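Side-chain contacts in DNA polymerase (Pyrobaculum calidifontis, PDB 5MDN), which probably catalyses template-directed DNA synthesis from deoxyribonucleoside triphosphates as a family B DNA polymerase with an exonuclease domain: residues S306-I311 and V333-R338; P185-A190 and E318-P323; A297-V302 and R613-G618; P312-Y317 and I676-L681. One frame throughout, in Å; residues are numbered along the deposited sequence.

Contact 1. Residues S306-I311 and V333-R338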
loop_
_atom_site.group_PDB
_atom_site.type_symbol
_atom_site.label_atom_id
_atom_site.label_comp_id
_atom_site.label_asym_id
_atom_site.label_seq_id
_atom_site.Cartn_x
_atom_site.Cartn_y
_atom_site.Cartn_z
ATOM N N SER A 306 18.245 11.942 14.273
ATOM C CA SER A 306 19.297 12.801 14.809
ATOM C C SER A 306 20.633 12.091 14.995
ATOM O O SER A 306 21.653 12.767 15.159
ATOM C CB SER A 306 18.855 13.402 16.144
ATOM O OG SER A 306 18.587 12.389 17.097
ATOM N N GLU A 307 20.661 10.758 14.975
ATOM C CA GLU A 307 21.909 10.006 15.035
ATOM C C GLU A 307 22.371 9.548 13.655
ATOM O O GLU A 307 23.065 8.533 13.537
ATOM C CB GLU A 307 21.777 8.803 15.971
ATOM C CG GLU A 307 21.328 9.134 17.385
ATOM C CD GLU A 307 21.200 7.891 18.251
ATOM O OE1 GLU A 307 21.769 6.839 17.873
ATOM O OE2 GLU A 307 20.533 7.969 19.308
ATOM N N ARG A 308 21.986 10.274 12.606
ATOM C CA ARG A 308 22.116 9.800 11.236
ATOM C C ARG A 308 22.515 10.951 10.325
ATOM O O ARG A 308 22.105 12.097 10.525
ATOM C CB ARG A 308 20.806 9.169 10.730
ATOM C CG ARG A 308 20.851 8.779 9.262
ATOM C CD ARG A 308 19.657 9.344 8.515
ATOM N NE ARG A 308 19.570 8.833 7.148
ATOM C CZ ARG A 308 18.868 7.768 6.780
ATOM N NH1 ARG A 308 18.174 7.082 7.678
ATOM N NH2 ARG A 308 18.858 7.391 5.509
ATOM N N VAL A 309 23.335 10.629 9.322
ATOM C CA VAL A 309 23.749 11.611 8.332
ATOM C C VAL A 309 22.577 11.919 7.411
ATOM O O VAL A 309 21.841 11.016 6.990
ATOM C CB VAL A 309 24.963 11.085 7.546
ATOM C CG1 VAL A 309 25.387 12.074 6.479
ATOM C CG2 VAL A 309 26.116 10.780 8.491
ATOM N N LEU A 310 22.404 13.197 7.078
ATOM C CA LEU A 310 21.293 13.634 6.234
ATOM C C LEU A 310 21.798 14.652 5.221
ATOM O O LEU A 310 22.219 15.752 5.593
ATOM C CB LEU A 310 20.160 14.226 7.071
ATOM C CG LEU A 310 19.274 13.226 7.814
ATOM C CD1 LEU A 310 18.242 13.956 8.655
ATOM C CD2 LEU A 310 18.594 12.303 6.818
ATOM N N ILE A 311 21.755 14.281 3.946
ATOM C CA ILE A 311 22.101 15.175 2.844
ATOM C C ILE A 311 20.808 15.697 2.226
ATOM O O ILE A 311 19.849 14.925 2.062
ATOM C CB ILE A 311 22.971 14.463 1.790
ATOM C CG1 ILE A 311 24.460 14.484 2.162
ATOM C CG2 ILE A 311 22.761 15.061 0.400
ATOM C CD1 ILE A 311 24.809 13.753 3.423
ATOM N N VAL A 333 24.222 7.029 2.045
ATOM C CA VAL A 333 23.731 5.869 1.310
ATOM C C VAL A 333 23.689 4.637 2.212
ATOM O O VAL A 333 22.752 3.832 2.136
ATOM C CB VAL A 333 24.595 5.643 0.055
ATOM C CG1 VAL A 333 24.328 4.285 -0.546
ATOM C CG2 VAL A 333 24.342 6.738 -0.964
ATOM N N LEU A 334 24.691 4.471 3.085
ATOM C CA LEU A 334 24.687 3.325 3.993
ATOM C C LEU A 334 23.556 3.421 5.010
ATOM O O LEU A 334 22.911 2.414 5.322
ATOM C CB LEU A 334 26.028 3.189 4.719
ATOM C CG LEU A 334 27.188 2.439 4.056
ATOM C CD1 LEU A 334 26.728 1.073 3.561
ATOM C CD2 LEU A 334 27.826 3.231 2.937
ATOM N N ASP A 335 23.303 4.619 5.540
ATOM C CA ASP A 335 22.188 4.784 6.465
ATOM C C ASP A 335 20.850 4.536 5.780
ATOM O O ASP A 335 19.892 4.104 6.430
ATOM C CB ASP A 335 22.226 6.177 7.093
ATOM C CG ASP A 335 23.336 6.323 8.117
ATOM O OD1 ASP A 335 23.779 5.290 8.663
ATOM O OD2 ASP A 335 23.765 7.467 8.379
ATOM N N ASP A 336 20.762 4.810 4.477
ATOM C CA ASP A 336 19.561 4.461 3.724
ATOM C C ASP A 336 19.354 2.951 3.687
ATOM O O ASP A 336 18.297 2.445 4.078
ATOM C CB ASP A 336 19.647 5.028 2.306
ATOM C CG ASP A 336 19.273 6.496 2.235
ATOM O OD1 ASP A 336 18.566 6.974 3.145
ATOM O OD2 ASP A 336 19.677 7.170 1.265
ATOM N N VAL A 337 20.362 2.212 3.212
ATOM C CA VAL A 337 20.205 0.770 3.032
ATOM C C VAL A 337 20.113 0.053 4.375
ATOM O O VAL A 337 19.424 -0.967 4.493
ATOM C CB VAL A 337 21.344 0.212 2.155
ATOM C CG1 VAL A 337 22.677 0.231 2.898
ATOM C CG2 VAL A 337 21.010 -1.195 1.677
ATOM N N ARG A 338 20.790 0.564 5.409
ATOM C CA ARG A 338 20.651 -0.031 6.735
ATOM C C ARG A 338 19.248 0.181 7.288
ATOM O O ARG A 338 18.693 -0.707 7.945
ATOM C CB ARG A 338 21.703 0.536 7.688
ATOM C CG ARG A 338 23.061 -0.142 7.567
ATOM C CD ARG A 338 24.207 0.806 7.882
ATOM N NE ARG A 338 25.360 0.098 8.436
ATOM C CZ ARG A 338 26.589 0.600 8.491
ATOM N NH1 ARG A 338 26.833 1.816 8.020
ATOM N NH2 ARG A 338 27.576 -0.116 9.013
#
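R308, in the loop after helix 293-299, comes nearest to D335 on helix 326-356, their CA atoms 6.9 Å apart. Its CG is anti to the backbone N (chi1 175°), which sends the chain toward the helix. A bend at chi2 lays the guanidinium over D335, whose CB sits 3.7 Å above the centre of the R308 guanidinium plane. R308 and D335 run antiparallel alongside each other. R308 NE and D335 OD2 remain 4.6 Å apart, the carboxylate oxygen sitting off the guanidinium plane, so only the charges interact. D335 OD2 takes a weak hydrogen bond from V309 N at 3.3 Å, with an N-H...O angle of 156°.

At the guanidinium edge, R308 NH2 and D336 OD1 form a salt bridge whose modelled length, 2.4 Å, is doubtful. R308 NE also turns back to V309 O at 3.2 Å, and R308 NH1 reaches S339 OG; both bonds are weak and could at most help to orient the group. With Y332, D336 fits the YX3D pattern of the third exonuclease motif. D336 OD2 lies close to OD2 of D169, a magnesium ligand in a structure of this protein, so R308 probably offsets part of the negative charge there, in keeping with an exonuclease metal site. The opposite flank of the helix packs on the sheet, V333 and V337 against A190 of strand 186-193, V337 also on A167 of strand 165-172.

Contact 2. Residues P185-A190 and E318-P323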
loop_
_atom_site.group_PDB
_atom_site.type_symbol
_atom_site.label_atom_id
_atom_site.label_comp_id
_atom_site.label_asym_id
_atom_site.label_seq_id
_atom_site.Cartn_x
_atom_site.Cartn_y
_atom_site.Cartn_z
ATOM N N PRO A 185 24.521 9.512 -14.680
ATOM C CA PRO A 185 24.928 8.177 -14.236
ATOM C C PRO A 185 24.456 7.834 -12.829
ATOM O O PRO A 185 24.177 8.702 -11.999
ATOM C CB PRO A 185 26.458 8.265 -14.280
ATOM C CG PRO A 185 26.735 9.686 -13.929
ATOM C CD PRO A 185 25.622 10.486 -14.570
ATOM N N VAL A 186 24.374 6.528 -12.576
ATOM C CA VAL A 186 24.125 6.013 -11.231
ATOM C C VAL A 186 25.409 6.175 -10.421
ATOM O O VAL A 186 26.392 5.464 -10.646
ATOM C CB VAL A 186 23.664 4.551 -11.259
ATOM C CG1 VAL A 186 23.576 3.989 -9.847
ATOM C CG2 VAL A 186 22.321 4.432 -11.965
ATOM N N VAL A 187 25.403 7.118 -9.479
ATOM C CA VAL A 187 26.631 7.511 -8.794
ATOM C C VAL A 187 27.030 6.480 -7.741
ATOM O O VAL A 187 28.192 6.066 -7.668
ATOM C CB VAL A 187 26.466 8.921 -8.191
ATOM C CG1 VAL A 187 27.075 9.008 -6.799
ATOM C CG2 VAL A 187 27.082 9.967 -9.114
ATOM N N MET A 188 26.078 6.046 -6.914
ATOM C CA MET A 188 26.355 5.076 -5.866
ATOM C C MET A 188 25.210 4.079 -5.777
ATOM O O MET A 188 24.056 4.405 -6.067
ATOM C CB MET A 188 26.554 5.753 -4.501
ATOM C CG MET A 188 27.970 6.231 -4.223
ATOM S SD MET A 188 28.109 6.967 -2.581
ATOM C CE MET A 188 29.888 7.066 -2.399
ATOM N N LEU A 189 25.545 2.855 -5.377
ATOM C CA LEU A 189 24.544 1.812 -5.167
ATOM C C LEU A 189 25.039 0.917 -4.041
ATOM O O LEU A 189 26.037 0.209 -4.207
ATOM C CB LEU A 189 24.305 1.010 -6.446
ATOM C CG LEU A 189 23.111 0.052 -6.510
ATOM C CD1 LEU A 189 22.665 -0.132 -7.953
ATOM C CD2 LEU A 189 23.436 -1.296 -5.887
ATOM N N ALA A 190 24.348 0.944 -2.906
ATOM C CA ALA A 190 24.676 0.084 -1.782
ATOM C C ALA A 190 23.747 -1.121 -1.736
ATOM O O ALA A 190 22.601 -1.065 -2.188
ATOM C CB ALA A 190 24.590 0.842 -0.458
ATOM N N GLU A 318 26.541 17.657 -5.848
ATOM C CA GLU A 318 27.482 18.540 -5.167
ATOM C C GLU A 318 28.391 17.757 -4.227
ATOM O O GLU A 318 29.603 18.000 -4.179
ATOM C CB GLU A 318 26.711 19.649 -4.451
ATOM C CG GLU A 318 27.577 20.711 -3.811
ATOM C CD GLU A 318 26.808 22.000 -3.586
ATOM O OE1 GLU A 318 26.565 22.700 -4.594
ATOM O OE2 GLU A 318 26.441 22.311 -2.434
ATOM N N TYR A 319 27.825 16.815 -3.468
ATOM C CA TYR A 319 28.643 15.976 -2.601
ATOM C C TYR A 319 29.484 14.978 -3.390
ATOM O O TYR A 319 30.428 14.406 -2.834
ATOM C CB TYR A 319 27.762 15.233 -1.593
ATOM C CG TYR A 319 27.253 16.093 -0.452
ATOM C CD1 TYR A 319 26.385 17.152 -0.684
ATOM C CD2 TYR A 319 27.642 15.842 0.858
ATOM C CE1 TYR A 319 25.921 17.939 0.356
ATOM C CE2 TYR A 319 27.186 16.624 1.904
ATOM C CZ TYR A 319 26.324 17.669 1.647
ATOM O OH TYR A 319 25.867 18.447 2.685
ATOM N N TRP A 320 29.163 14.755 -4.665
ATOM C CA TRP A 320 29.888 13.809 -5.506
ATOM C C TRP A 320 31.095 14.441 -6.188
ATOM O O TRP A 320 32.133 13.788 -6.335
ATOM C CB TRP A 320 28.939 13.217 -6.552
ATOM C CG TRP A 320 29.571 12.250 -7.508
ATOM C CD1 TRP A 320 29.782 12.440 -8.842
ATOM C CD2 TRP A 320 30.063 10.936 -7.208
ATOM N NE1 TRP A 320 30.373 11.329 -9.392
ATOM C CE2 TRP A 320 30.558 10.392 -8.409
ATOM C CE3 TRP A 320 30.138 10.171 -6.040
ATOM C CZ2 TRP A 320 31.116 9.117 -8.478
ATOM C CZ3 TRP A 320 30.690 8.904 -6.111
ATOM C CH2 TRP A 320 31.170 8.390 -7.321
ATOM N N ASN A 321 30.980 15.700 -6.615
ATOM C CA ASN A 321 32.078 16.416 -7.249
ATOM C C ASN A 321 33.009 17.078 -6.238
ATOM O O ASN A 321 33.800 17.952 -6.615
ATOM C CB ASN A 321 31.537 17.461 -8.229
ATOM C CG ASN A 321 30.451 16.911 -9.131
ATOM O OD1 ASN A 321 29.351 17.456 -9.205
ATOM N ND2 ASN A 321 30.759 15.825 -9.831
ATOM N N ASP A 322 32.937 16.683 -4.972
ATOM C CA ASP A 322 33.747 17.276 -3.911
ATOM C C ASP A 322 34.333 16.144 -3.079
ATOM O O ASP A 322 33.593 15.511 -2.297
ATOM C CB ASP A 322 32.910 18.219 -3.049
ATOM C CG ASP A 322 33.753 19.074 -2.114
ATOM O OD1 ASP A 322 34.877 18.663 -1.757
ATOM O OD2 ASP A 322 33.286 20.169 -1.734
ATOM N N PRO A 323 35.628 15.847 -3.215
ATOM C CA PRO A 323 36.212 14.736 -2.444
ATOM C C PRO A 323 36.120 14.913 -0.938
ATOM O O PRO A 323 36.286 13.929 -0.206
ATOM C CB PRO A 323 37.674 14.719 -2.912
ATOM C CG PRO A 323 37.637 15.334 -4.274
ATOM C CD PRO A 323 36.571 16.393 -4.205
#
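A classic beta bulge, in which V187 and M188 both face E171 of the neighbouring strand in the exonuclease sheet, presents V187 to the indole of W320 at the end of the short helix 316-320. Strand 186-193 runs antiparallel to strand 165-172, and V187 has a psi of -47°, the helix-like value expected at the first bulge position. V187 and W320 approach from opposite directions, and both valine methyls lie over one face of the indole. CG2 of V187 stands 3.5 Å from the centroid of the five-membered ring of W320 and only 5° off its normal, a CH-pi contact. CG1 serves the six-membered half: V187 CG1 is 3.4 Å from W320 CE3. The indole is carried to the strand because W320 CG is anti to the backbone N (chi1 179°).

M188 comes from another direction. Its extended side chain puts the terminal methyl near the plane of the indole, at the edge, with M188 CE 4.2 Å from W320 CZ3. Beyond this pair, W320 also makes a cation-pi contact with R326 and touches Y173 and E202, while M188 touches M330 on helix 326-356. No hydrogen bond joins the two segments. The chemistry therefore implies attachment by shape and dispersion: two methyls pack on one face of the indole and probably help to set its tilt, and a third borders its rim, in a buried setting.

Contact 3. Residues A297-V302 and R613-G618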
loop_
_atom_site.group_PDB
_atom_site.type_symbol
_atom_site.label_atom_id
_atom_site.label_comp_id
_atom_site.label_asym_id
_atom_site.label_seq_id
_atom_site.Cartn_x
_atom_site.Cartn_y
_atom_site.Cartn_z
ATOM N N ALA A 297 11.750 5.397 9.097
ATOM C CA ALA A 297 12.710 4.625 9.879
ATOM C C ALA A 297 12.670 5.010 11.353
ATOM O O ALA A 297 12.770 4.144 12.231
ATOM C CB ALA A 297 14.117 4.821 9.316
ATOM N N GLU A 298 12.528 6.305 11.645
ATOM C CA GLU A 298 12.462 6.749 13.033
ATOM C C GLU A 298 11.175 6.286 13.706
ATOM O O GLU A 298 11.197 5.853 14.865
ATOM C CB GLU A 298 12.580 8.269 13.106
ATOM C CG GLU A 298 12.952 8.789 14.485
ATOM C CD GLU A 298 12.710 10.279 14.632
ATOM O OE1 GLU A 298 13.206 11.047 13.782
ATOM O OE2 GLU A 298 12.026 10.683 15.597
ATOM N N TYR A 299 10.040 6.403 13.009
ATOM C CA TYR A 299 8.758 6.018 13.597
ATOM C C TYR A 299 8.773 4.570 14.069
ATOM O O TYR A 299 8.292 4.261 15.166
ATOM C CB TYR A 299 7.631 6.238 12.589
ATOM C CG TYR A 299 6.252 6.266 13.210
ATOM C CD1 TYR A 299 5.781 7.406 13.850
ATOM C CD2 TYR A 299 5.424 5.152 13.164
ATOM C CE1 TYR A 299 4.523 7.438 14.424
ATOM C CE2 TYR A 299 4.165 5.174 13.734
ATOM C CZ TYR A 299 3.720 6.319 14.363
ATOM O OH TYR A 299 2.467 6.343 14.931
ATOM N N PHE A 300 9.318 3.669 13.257
ATOM C CA PHE A 300 9.400 2.260 13.612
ATOM C C PHE A 300 10.647 1.929 14.420
ATOM O O PHE A 300 10.862 0.755 14.747
ATOM C CB PHE A 300 9.350 1.395 12.346
ATOM C CG PHE A 300 8.023 1.428 11.641
ATOM C CD1 PHE A 300 7.672 2.503 10.840
ATOM C CD2 PHE A 300 7.123 0.386 11.784
ATOM C CE1 PHE A 300 6.450 2.536 10.195
ATOM C CE2 PHE A 300 5.901 0.412 11.142
ATOM C CZ PHE A 300 5.563 1.489 10.347
ATOM N N GLY A 301 11.465 2.924 14.747
ATOM C CA GLY A 301 12.569 2.726 15.671
ATOM C C GLY A 301 13.718 1.889 15.155
ATOM O O GLY A 301 14.277 1.084 15.911
ATOM N N VAL A 302 14.087 2.048 13.886
ATOM C CA VAL A 302 15.221 1.303 13.350
ATOM C C VAL A 302 16.447 2.210 13.300
ATOM O O VAL A 302 17.584 1.737 13.406
ATOM C CB VAL A 302 14.901 0.697 11.967
ATOM C CG1 VAL A 302 13.549 -0.001 11.994
ATOM C CG2 VAL A 302 14.934 1.754 10.876
ATOM N N ARG A 613 6.786 10.047 20.416
ATOM C CA ARG A 613 6.513 10.177 18.991
ATOM C C ARG A 613 5.212 10.933 18.753
ATOM O O ARG A 613 4.183 10.636 19.369
ATOM C CB ARG A 613 6.439 8.800 18.332
ATOM C CG ARG A 613 7.778 8.122 18.120
ATOM C CD ARG A 613 7.578 6.773 17.453
ATOM N NE ARG A 613 6.770 5.884 18.284
ATOM C CZ ARG A 613 5.997 4.912 17.811
ATOM N NH1 ARG A 613 5.923 4.695 16.505
ATOM N NH2 ARG A 613 5.299 4.154 18.646
ATOM N N ILE A 614 5.264 11.915 17.869
ATOM C CA ILE A 614 4.072 12.594 17.375
ATOM C C ILE A 614 3.621 11.901 16.095
ATOM O O ILE A 614 4.446 11.533 15.249
ATOM C CB ILE A 614 4.347 14.094 17.133
ATOM C CG1 ILE A 614 4.547 14.863 18.449
ATOM C CG2 ILE A 614 3.232 14.740 16.317
ATOM C CD1 ILE A 614 5.948 14.755 19.029
ATOM N N ASP A 615 2.311 11.722 15.940
ATOM C CA ASP A 615 1.741 11.311 14.667
ATOM C C ASP A 615 0.591 12.236 14.300
ATOM O O ASP A 615 -0.095 12.782 15.167
ATOM C CB ASP A 615 1.285 9.831 14.676
ATOM C CG ASP A 615 0.342 9.492 15.828
ATOM O OD1 ASP A 615 -0.429 10.362 16.284
ATOM O OD2 ASP A 615 0.364 8.323 16.271
ATOM N N ILE A 616 0.407 12.426 12.997
ATOM C CA ILE A 616 -0.467 13.465 12.467
ATOM C C ILE A 616 -1.432 12.820 11.484
ATOM O O ILE A 616 -1.008 12.108 10.569
ATOM C CB ILE A 616 0.333 14.592 11.786
ATOM C CG1 ILE A 616 1.314 15.220 12.779
ATOM C CG2 ILE A 616 -0.605 15.646 11.222
ATOM C CD1 ILE A 616 2.261 16.223 12.164
ATOM N N VAL A 617 -2.725 13.068 11.674
ATOM C CA VAL A 617 -3.777 12.451 10.875
ATOM C C VAL A 617 -4.577 13.558 10.204
ATOM O O VAL A 617 -4.957 14.536 10.857
ATOM C CB VAL A 617 -4.695 11.560 11.733
ATOM C CG1 VAL A 617 -5.806 10.961 10.877
ATOM C CG2 VAL A 617 -3.890 10.467 12.416
ATOM N N GLY A 618 -4.828 13.402 8.909
ATOM C CA GLY A 618 -5.475 14.436 8.130
ATOM C C GLY A 618 -4.487 15.384 7.469
ATOM O O GLY A 618 -3.333 15.518 7.873
#
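Y299 offers one ring face to R613, whose NH1 lies 3.2 Å above the centre of the phenol plane; I614 O sits at the ring edge, near its plane and 4.2 Å from Y299 CE1. This is a cation-pi contact between the end of helix 293-299, closed by a Schellman motif at G301, and R613, just before strand 614-617, an outermost strand of a four-stranded antiparallel sheet. R613 CZ is 4.4 Å from the Y299 ring centroid and 9° off its normal, yet the guanidinium and ring planes are 56° apart, so one nitrogen dips to the ring instead of the group stacking flat. A bend at chi3 brings the guanidinium over the ring, and a salt bridge from R613 NE to D611 helps to hold it. Y299 also touches E287 and I288, and E287 pairs by backbone with I616, a second link between the exonuclease side and this polymerase strand. At the far end of the ring, Y299 OH gives a weak hydrogen bond to D615 OD2 at 3.2 Å. The other carboxylate oxygen, D615 OD1, is bonded to Y593 OH. Behind Y299, the helix end is closed by G301 N to E298 O at 2.9 Å and V302 N to A297 O at 3.0 Å.

Contact 4. Residues P312-Y317 and I676-L681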
loop_
_atom_site.group_PDB
_atom_site.type_symbol
_atom_site.label_atom_id
_atom_site.label_comp_id
_atom_site.label_asym_id
_atom_site.label_seq_id
_atom_site.Cartn_x
_atom_site.Cartn_y
_atom_site.Cartn_z
ATOM N N PRO A 312 20.720 16.984 1.879
ATOM C CA PRO A 312 19.595 17.437 1.050
ATOM C C PRO A 312 19.609 16.730 -0.294
ATOM O O PRO A 312 20.505 16.954 -1.112
ATOM C CB PRO A 312 19.836 18.947 0.912
ATOM C CG PRO A 312 21.290 19.138 1.205
ATOM C CD PRO A 312 21.651 18.077 2.205
ATOM N N GLY A 313 18.618 15.856 -0.509
ATOM C CA GLY A 313 18.639 14.956 -1.653
ATOM C C GLY A 313 18.894 15.631 -2.985
ATOM O O GLY A 313 19.505 15.037 -3.878
ATOM N N HIS A 314 18.421 16.863 -3.153
ATOM C CA HIS A 314 18.620 17.574 -4.411
ATOM C C HIS A 314 20.075 17.944 -4.681
ATOM O O HIS A 314 20.352 18.530 -5.736
ATOM C CB HIS A 314 17.751 18.833 -4.437
ATOM C CG HIS A 314 18.142 19.864 -3.423
ATOM N ND1 HIS A 314 18.738 21.057 -3.769
ATOM C CD2 HIS A 314 18.013 19.884 -2.076
ATOM C CE1 HIS A 314 18.961 21.767 -2.678
ATOM N NE2 HIS A 314 18.532 21.076 -1.638
ATOM N N LYS A 315 21.005 17.638 -3.778
ATOM C CA LYS A 315 22.417 17.977 -3.951
ATOM C C LYS A 315 23.310 16.759 -3.736
ATOM O O LYS A 315 24.264 16.792 -2.955
ATOM C CB LYS A 315 22.835 19.101 -3.006
ATOM C CG LYS A 315 22.012 20.366 -3.131
ATOM C CD LYS A 315 22.556 21.463 -2.229
ATOM C CE LYS A 315 23.002 22.675 -3.031
ATOM N NZ LYS A 315 23.526 23.760 -2.158
ATOM N N VAL A 316 23.025 15.657 -4.431
ATOM C CA VAL A 316 23.977 14.550 -4.392
ATOM C C VAL A 316 25.108 14.783 -5.390
ATOM O O VAL A 316 26.223 14.287 -5.192
ATOM C CB VAL A 316 23.286 13.194 -4.630
ATOM C CG1 VAL A 316 21.951 13.132 -3.912
ATOM C CG2 VAL A 316 23.129 12.916 -6.108
ATOM N N TYR A 317 24.842 15.516 -6.478
ATOM C CA TYR A 317 25.913 15.881 -7.400
ATOM C C TYR A 317 26.972 16.718 -6.695
ATOM O O TYR A 317 28.173 16.522 -6.906
ATOM C CB TYR A 317 25.339 16.630 -8.605
ATOM C CG TYR A 317 24.958 18.071 -8.331
ATOM C CD1 TYR A 317 23.722 18.393 -7.788
ATOM C CD2 TYR A 317 25.835 19.111 -8.622
ATOM C CE1 TYR A 317 23.373 19.707 -7.534
ATOM C CE2 TYR A 317 25.494 20.426 -8.372
ATOM C CZ TYR A 317 24.262 20.721 -7.829
ATOM O OH TYR A 317 23.918 22.031 -7.579
ATOM N N ILE A 676 13.961 26.788 -0.655
ATOM C CA ILE A 676 13.541 26.319 -1.973
ATOM C C ILE A 676 12.112 25.793 -1.915
ATOM O O ILE A 676 11.716 25.100 -0.967
ATOM C CB ILE A 676 14.511 25.251 -2.511
ATOM C CG1 ILE A 676 15.792 25.895 -3.052
ATOM C CG2 ILE A 676 13.859 24.399 -3.591
ATOM C CD1 ILE A 676 16.809 26.273 -2.030
ATOM N N ILE A 677 11.328 26.128 -2.939
ATOM C CA ILE A 677 9.945 25.686 -3.084
ATOM C C ILE A 677 9.873 24.751 -4.285
ATOM O O ILE A 677 10.204 25.147 -5.409
ATOM C CB ILE A 677 8.992 26.880 -3.256
ATOM C CG1 ILE A 677 9.197 27.892 -2.123
ATOM C CG2 ILE A 677 7.550 26.410 -3.300
ATOM C CD1 ILE A 677 8.486 29.206 -2.340
ATOM N N TRP A 678 9.446 23.510 -4.054
ATOM C CA TRP A 678 9.397 22.505 -5.109
ATOM C C TRP A 678 8.045 22.488 -5.813
ATOM O O TRP A 678 6.997 22.733 -5.208
ATOM C CB TRP A 678 9.656 21.092 -4.574
ATOM C CG TRP A 678 10.940 20.867 -3.846
ATOM C CD1 TRP A 678 11.078 20.553 -2.526
ATOM C CD2 TRP A 678 12.266 20.950 -4.379
ATOM N NE1 TRP A 678 12.404 20.415 -2.207
ATOM C CE2 TRP A 678 13.156 20.659 -3.326
ATOM C CE3 TRP A 678 12.789 21.238 -5.644
ATOM C CZ2 TRP A 678 14.537 20.648 -3.497
ATOM C CZ3 TRP A 678 14.161 21.227 -5.812
ATOM C CH2 TRP A 678 15.019 20.935 -4.744
ATOM N N LYS A 679 8.084 22.198 -7.112
ATOM C CA LYS A 679 6.901 21.813 -7.869
ATOM C C LYS A 679 7.370 20.893 -8.989
ATOM O O LYS A 679 8.404 21.148 -9.613
ATOM C CB LYS A 679 6.136 23.019 -8.421
ATOM C CG LYS A 679 4.700 22.686 -8.795
ATOM C CD LYS A 679 3.928 22.170 -7.588
ATOM C CE LYS A 679 2.625 21.496 -7.996
ATOM N NZ LYS A 679 2.859 20.198 -8.691
ATOM N N THR A 680 6.607 19.830 -9.244
ATOM C CA THR A 680 7.122 18.700 -10.008
ATOM C C THR A 680 6.842 18.753 -11.507
ATOM O O THR A 680 7.469 17.989 -12.249
ATOM C CB THR A 680 6.562 17.388 -9.441
ATOM O OG1 THR A 680 7.352 16.289 -9.911
ATOM C CG2 THR A 680 5.113 17.190 -9.866
ATOM N N LEU A 681 5.932 19.615 -11.973
ATOM C CA LEU A 681 5.611 19.713 -13.398
ATOM C C LEU A 681 5.154 18.375 -13.970
ATOM O O LEU A 681 5.962 17.645 -14.555
ATOM C CB LEU A 681 6.820 20.227 -14.194
ATOM C CG LEU A 681 7.108 21.725 -14.267
ATOM C CD1 LEU A 681 8.339 21.971 -15.114
ATOM C CD2 LEU A 681 5.915 22.452 -14.867
#
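H314 and W678 meet as an edge-to-face aromatic pair, the benzo edge of the indole directed at the face of the imidazole. The centroid of the H314 ring is 5.2 Å from that of the six-membered ring of W678, and the planes stand at 69°. Two carbons do the touching: W678 CH2 lies 3.5 Å from H314 CB and W678 CZ2 lies 3.7 Å from H314 CG. With the contact extending to the CB, the indole edge reaches the root of the histidine as well as its ring.

In the next layer, each ring has a neighbour from its own segment. K315 CG is 3.3 Å from the plane of the H314 imidazole, on the face opposite W678, so the ring is sandwiched between an aliphatic chain and an indole edge. I676 CG2 packs 3.6 Å above the W678 plane, toward the rim. H314 CG lies between the backbone N and the carbonyl carbon (chi1 66°), which swings the ring across to the 676-681 loop.

Further out, the bond from K315 N to P312 O, 2.8 Å, closes a turn around G313 and H314, just before helix 316-320. Y732 adds a second edge-to-face partner to H314 and also touches I676. On the other side, backbone bonds of I677 to Y716 and of K679 to V714 steady the loop that carries W678. The whole is a T-shaped aromatic contact at the surface, joining the loop between helices 293-299 and 316-320, on the exonuclease side, to the C-terminal region, which forms the thumb in family B polymerases.

The first segments of contacts 3, 1 and 4 and the second of contact 2 lie on one run of chain, residues 297-323, which ties the exonuclease sheet to other parts of the enzyme. Contacts 1 and 2, with centres 15 Å apart, touch directly: I311 CG1 meets Y319 CE2 at 3.5 Å. Contact 4 lies 16 Å from contact 2, centre to centre, and contact 3 lies 17 Å from contact 1. In contact 1 the nearest side-chain atoms of D336 and D169 are about 3 Å apart; D169 and D236 bind magnesium in a structure of this protein. Separately, the D336 side chain comes within about 5 Å of a magnesium ion in the model. Contacts 3 and 4 reach polymerase segments.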